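Local structure of phage-related conserved hypothetical protein, BB2244 (Bordetella bronchiseptica, 2BDV) at residues Glu16-Pro20 against Pro171-Arg175; Thr44-Leu48 against Trp177-Ala181. The protein is of unknown function but belongs to the SOS response associated peptidase (SRAP) family, whose members are linked to the DNA damage response. All blocks are in the same frame, centred on the assembly; numbering follows the deposited sequence.

How the interactions relate
Both contacts lean on helix 171-178, interaction 1 on its first turn and interaction 2 on its last turn and the loop beyond, and their centres lie about 11 Å apart. Each joins buried to partly exposed residues, and interaction 1 alone adds an exposed one, Pro20. Interaction 1 sets helix end against helix start: a buried apolar layer lies below, and an arginine serves backbone carbonyls on the more open side. Interaction 2 sets the 44-48 segment against a helix end and rests mainly on van der Waals packing, with a long charge pair at its outer margin. The two meet through Leu18, whose CD2 lies 3.8 Å from CB of Met45, and through Trp19, which packs against the 44-48 segment.

Interaction 1: Glu16-Pro20 against Pro171-Arg175; sequences EILWP and PELAR
This is a contact of helix end with helix start, in which Arg175 of helix 171-178 hydrogen-bonds to backbone carbonyls at the end of helix 11-18. Arg175 NE donates to Leu18 O at 2.6 Å, with an N-H...O angle of 163°, and the oxygen lies close to the guanidinium plane. From the same edge NH2 reaches Ile17 O in a weak second bond of 3.5 Å. The Arg175 chain runs extended from CG to NE, which carries the guanidinium across to the carbonyls. Pro20 CG lies 3.4 Å from NH2, neither squarely over the guanidinium face nor at its edge. These bonds occupy the more open side; beneath them Leu18 CD1 rests on Ala174 CB at 3.6 Å, and both buried side chains also touch Leu96 and Leu128 of the neighbouring sheet. On the outer side, Ile17 CG2, anti to its backbone N (chi1 -65° for CG1), meets the ring of Pro171 at CG, 3.7 Å away. Trp19 leaves helical geometry, so the carbonyls of Ile17 and Leu18 stand at the helix end, where they take the Arg175 donors, and the positive charge would probably interact favourably with the helix dipole.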
loop_
_atom_site.group_PDB
_atom_site.type_symbol
_atom_site.label_atom_id
_atom_site.label_comp_id
_atom_site.label_asym_id
_atom_site.label_seq_id
_atom_site.Cartn_x
_atom_site.Cartn_y
_atom_site.Cartn_z
ATOM N N GLU A 16 -10.313 14.279 0.667
ATOM C CA GLU A 16 -10.898 14.992 1.799
ATOM C C GLU A 16 -10.232 14.588 3.117
ATOM O O GLU A 16 -10.035 15.422 3.997
ATOM C CB GLU A 16 -12.411 14.722 1.847
ATOM C CG GLU A 16 -13.160 15.289 3.059
ATOM C CD GLU A 16 -13.167 16.815 3.136
ATOM O OE1 GLU A 16 -13.748 17.351 4.104
ATOM O OE2 GLU A 16 -12.602 17.480 2.239
ATOM N N ILE A 17 -9.868 13.317 3.244
ATOM C CA ILE A 17 -9.223 12.844 4.459
ATOM C C ILE A 17 -7.762 13.277 4.545
ATOM O O ILE A 17 -7.295 13.697 5.606
ATOM C CB ILE A 17 -9.300 11.311 4.567
ATOM C CG1 ILE A 17 -10.760 10.890 4.727
ATOM C CG2 ILE A 17 -8.449 10.824 5.732
ATOM C CD1 ILE A 17 -10.961 9.416 4.907
ATOM N N LEU A 18 -7.037 13.183 3.433
ATOM C CA LEU A 18 -5.625 13.571 3.430
ATOM C C LEU A 18 -5.437 15.086 3.363
ATOM O O LEU A 18 -4.664 15.670 4.130
ATOM C CB LEU A 18 -4.889 12.909 2.258
ATOM C CG LEU A 18 -3.411 13.282 2.071
ATOM C CD1 LEU A 18 -2.602 12.820 3.280
ATOM C CD2 LEU A 18 -2.885 12.632 0.799
ATOM N N TRP A 19 -6.146 15.723 2.442
ATOM C CA TRP A 19 -6.051 17.165 2.279
ATOM C C TRP A 19 -7.419 17.793 2.513
ATOM O O TRP A 19 -8.081 18.233 1.571
ATOM C CB TRP A 19 -5.545 17.497 0.868
ATOM C CG TRP A 19 -4.163 16.998 0.591
ATOM C CD1 TRP A 19 -3.035 17.259 1.319
ATOM C CD2 TRP A 19 -3.745 16.191 -0.520
ATOM N NE1 TRP A 19 -1.943 16.667 0.728
ATOM C CE2 TRP A 19 -2.352 16.006 -0.401
ATOM C CE3 TRP A 19 -4.413 15.608 -1.607
ATOM C CZ2 TRP A 19 -1.612 15.261 -1.324
ATOM C CZ3 TRP A 19 -3.673 14.865 -2.531
ATOM C CH2 TRP A 19 -2.291 14.700 -2.381
ATOM N N PRO A 20 -7.857 17.850 3.784
ATOM C CA PRO A 20 -9.160 18.429 4.128
ATOM C C PRO A 20 -9.356 19.803 3.512
ATOM O O PRO A 20 -8.462 20.647 3.567
ATOM C CB PRO A 20 -9.128 18.473 5.653
ATOM C CG PRO A 20 -8.262 17.297 5.999
ATOM C CD PRO A 20 -7.137 17.433 4.997
ATOM N N PRO A 171 -3.985 10.868 9.183
ATOM C CA PRO A 171 -3.962 11.945 8.188
ATOM C C PRO A 171 -2.844 12.975 8.401
ATOM O O PRO A 171 -2.204 13.424 7.443
ATOM C CB PRO A 171 -5.349 12.555 8.312
ATOM C CG PRO A 171 -6.200 11.363 8.639
ATOM C CD PRO A 171 -5.357 10.580 9.633
ATOM N N GLU A 172 -2.615 13.351 9.657
ATOM C CA GLU A 172 -1.579 14.328 9.984
ATOM C C GLU A 172 -0.193 13.841 9.544
ATOM O O GLU A 172 0.561 14.577 8.910
ATOM C CB GLU A 172 -1.537 14.609 11.499
ATOM C CG GLU A 172 -2.805 15.212 12.144
ATOM C CD GLU A 172 -3.732 14.167 12.764
ATOM O OE1 GLU A 172 -4.428 14.493 13.753
ATOM O OE2 GLU A 172 -3.775 13.022 12.260
ATOM N N LEU A 173 0.137 12.604 9.902
ATOM C CA LEU A 173 1.429 12.023 9.569
ATOM C C LEU A 173 1.518 11.702 8.082
ATOM O O LEU A 173 2.591 11.748 7.482
ATOM C CB LEU A 173 1.666 10.761 10.405
ATOM C CG LEU A 173 1.790 10.975 11.916
ATOM C CD1 LEU A 173 2.003 9.648 12.637
ATOM C CD2 LEU A 173 2.966 11.907 12.186
ATOM N N ALA A 174 0.372 11.387 7.497
ATOM C CA ALA A 174 0.287 11.059 6.086
ATOM C C ALA A 174 0.679 12.279 5.254
ATOM O O ALA A 174 1.365 12.149 4.238
ATOM C CB ALA A 174 -1.130 10.617 5.744
ATOM N N ARG A 175 0.231 13.458 5.676
ATOM C CA ARG A 175 0.562 14.690 4.969
ATOM C C ARG A 175 2.052 14.938 5.061
ATOM O O ARG A 175 2.682 15.320 4.085
ATOM C CB ARG A 175 -0.170 15.893 5.574
ATOM C CG ARG A 175 -1.662 15.852 5.395
ATOM C CD ARG A 175 -2.376 16.883 6.251
ATOM N NE ARG A 175 -3.755 16.445 6.435
ATOM C CZ ARG A 175 -4.369 16.364 7.606
ATOM N NH1 ARG A 175 -3.732 16.708 8.720
ATOM N NH2 ARG A 175 -5.610 15.901 7.660
#

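Interaction 2: Thr44-Leu48 against Trp177-Ala181; sequences TMHRL and WVDPA
With chi1 of -55°, CG of Arg47 stands beside its own backbone N and anti to the carbonyl carbon, so that the first part of the chain passes over Val178; a bend at chi3 (63°) then brings the guanidinium up to Asp179 and Pro180. Val178 presents CG2, the methyl anti to its backbone N, to the backbone of His46 and Arg47. That methyl is wedged tightly between His46 CA, Arg47 CG and Arg47 N, the last only 3.2 Å away, and the Arg47 and Val178 side chains cross at about a right angle. A branched residue from the last turn of helix 171-178 is thus pressed against strand 43-46, which pairs antiparallel with strand 54-57 and is tied by Met45 to Leu96 of strand 94-99. Past the helix the chain makes an Asx turn: Asp179 OD2 accepts from Ala181 N at 3.0 Å, the donor lying above the carboxylate plane. The same OD2 is 3.8 Å from Arg47 NH2, a long salt bridge; no N-H is aimed at the oxygen, which sits far off the plane of the guanidinium, so only the charges attract. Pro180 CD lies over one face of that guanidinium, displaced to its rim, 4.0 Å from CZ. The firmer polar hold on Arg47 comes from Gln51, whose backbone O accepts from NE. Next along the chain, Leu48 N donates to His46 ND1 in a nearly straight bond of 3.1 Å, with the donor tilted from the ring plane, and Leu48 CD1 sits over the centre of the imidazole ring.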
loop_
_atom_site.group_PDB
_atom_site.type_symbol
_atom_site.label_atom_id
_atom_site.label_comp_id
_atom_site.label_asym_id
_atom_site.label_seq_id
_atom_site.Cartn_x
_atom_site.Cartn_y
_atom_site.Cartn_z
ATOM N N THR A 44 -3.617 6.550 -6.185
ATOM C CA THR A 44 -2.578 6.934 -5.230
ATOM C C THR A 44 -2.615 8.451 -5.085
ATOM O O THR A 44 -3.113 9.162 -5.962
ATOM C CB THR A 44 -1.128 6.542 -5.686
ATOM O OG1 THR A 44 -0.654 7.478 -6.661
ATOM C CG2 THR A 44 -1.091 5.141 -6.277
HETATM N N MSE A 45 -2.091 8.937 -3.970
HETATM C CA MSE A 45 -2.017 10.366 -3.717
HETATM C C MSE A 45 -0.561 10.690 -3.423
HETATM O O MSE A 45 0.114 9.937 -2.716
HETATM C CB MSE A 45 -2.925 10.749 -2.551
HETATM C CG MSE A 45 -4.389 10.491 -2.876
HETATM SE SE MSE A 45 -5.636 11.224 -1.606
HETATM C CE MSE A 45 -5.474 9.877 -0.260
ATOM N N HIS A 46 -0.079 11.798 -3.984
ATOM C CA HIS A 46 1.321 12.196 -3.819
ATOM C C HIS A 46 1.640 13.612 -4.302
ATOM O O HIS A 46 0.792 14.307 -4.855
ATOM C CB HIS A 46 2.213 11.221 -4.586
ATOM C CG HIS A 46 1.997 11.257 -6.068
ATOM N ND1 HIS A 46 2.351 12.338 -6.849
ATOM C CD2 HIS A 46 1.435 10.353 -6.909
ATOM C CE1 HIS A 46 2.017 12.098 -8.107
ATOM N NE2 HIS A 46 1.461 10.903 -8.169
ATOM N N ARG A 47 2.892 14.006 -4.097
ATOM C CA ARG A 47 3.388 15.310 -4.515
ATOM C C ARG A 47 4.756 15.081 -5.162
ATOM O O ARG A 47 5.726 15.782 -4.875
ATOM C CB ARG A 47 3.509 16.231 -3.298
ATOM C CG ARG A 47 2.207 16.336 -2.526
ATOM C CD ARG A 47 2.346 17.191 -1.291
ATOM N NE ARG A 47 2.687 18.577 -1.600
ATOM C CZ ARG A 47 2.961 19.486 -0.670
ATOM N NH1 ARG A 47 3.269 20.728 -1.015
ATOM N NH2 ARG A 47 2.939 19.140 0.611
ATOM N N LEU A 48 4.816 14.089 -6.046
ATOM C CA LEU A 48 6.061 13.722 -6.717
ATOM C C LEU A 48 6.530 14.681 -7.806
ATOM O O LEU A 48 7.726 14.767 -8.088
ATOM C CB LEU A 48 5.928 12.319 -7.309
ATOM C CG LEU A 48 5.591 11.231 -6.291
ATOM C CD1 LEU A 48 5.418 9.885 -6.999
ATOM C CD2 LEU A 48 6.682 11.165 -5.247
ATOM N N TRP A 177 4.358 12.736 5.427
ATOM C CA TRP A 177 5.015 11.737 4.598
ATOM C C TRP A 177 5.106 12.149 3.124
ATOM O O TRP A 177 6.169 12.043 2.523
ATOM C CB TRP A 177 4.287 10.389 4.740
ATOM C CG TRP A 177 4.769 9.284 3.819
ATOM C CD1 TRP A 177 4.157 8.846 2.673
ATOM C CD2 TRP A 177 5.920 8.448 4.000
ATOM N NE1 TRP A 177 4.851 7.786 2.135
ATOM C CE2 TRP A 177 5.939 7.524 2.924
ATOM C CE3 TRP A 177 6.938 8.389 4.963
ATOM C CZ2 TRP A 177 6.939 6.549 2.791
ATOM C CZ3 TRP A 177 7.929 7.421 4.829
ATOM C CH2 TRP A 177 7.921 6.514 3.748
ATOM N N VAL A 178 4.011 12.645 2.547
ATOM C CA VAL A 178 4.013 13.039 1.134
ATOM C C VAL A 178 4.668 14.407 0.844
ATOM O O VAL A 178 4.955 14.728 -0.311
ATOM C CB VAL A 178 2.563 13.030 0.552
ATOM C CG1 VAL A 178 1.695 14.066 1.275
ATOM C CG2 VAL A 178 2.589 13.346 -0.942
ATOM N N ASP A 179 4.910 15.191 1.895
ATOM C CA ASP A 179 5.524 16.527 1.803
ATOM C C ASP A 179 7.002 16.422 1.410
ATOM O O ASP A 179 7.845 16.010 2.213
ATOM C CB ASP A 179 5.384 17.247 3.159
ATOM C CG ASP A 179 5.701 18.749 3.088
ATOM O OD1 ASP A 179 5.213 19.490 3.974
ATOM O OD2 ASP A 179 6.437 19.184 2.179
ATOM N N PRO A 180 7.334 16.811 0.170
ATOM C CA PRO A 180 8.710 16.755 -0.328
ATOM C C PRO A 180 9.721 17.483 0.566
ATOM O O PRO A 180 10.920 17.209 0.511
ATOM C CB PRO A 180 8.594 17.366 -1.723
ATOM C CG PRO A 180 7.467 18.325 -1.584
ATOM C CD PRO A 180 6.465 17.558 -0.757
ATOM N N ALA A 181 9.228 18.394 1.401
ATOM C CA ALA A 181 10.090 19.158 2.293
ATOM C C ALA A 181 10.564 18.362 3.511
ATOM O O ALA A 181 11.600 18.680 4.099
ATOM C CB ALA A 181 9.370 20.421 2.752
#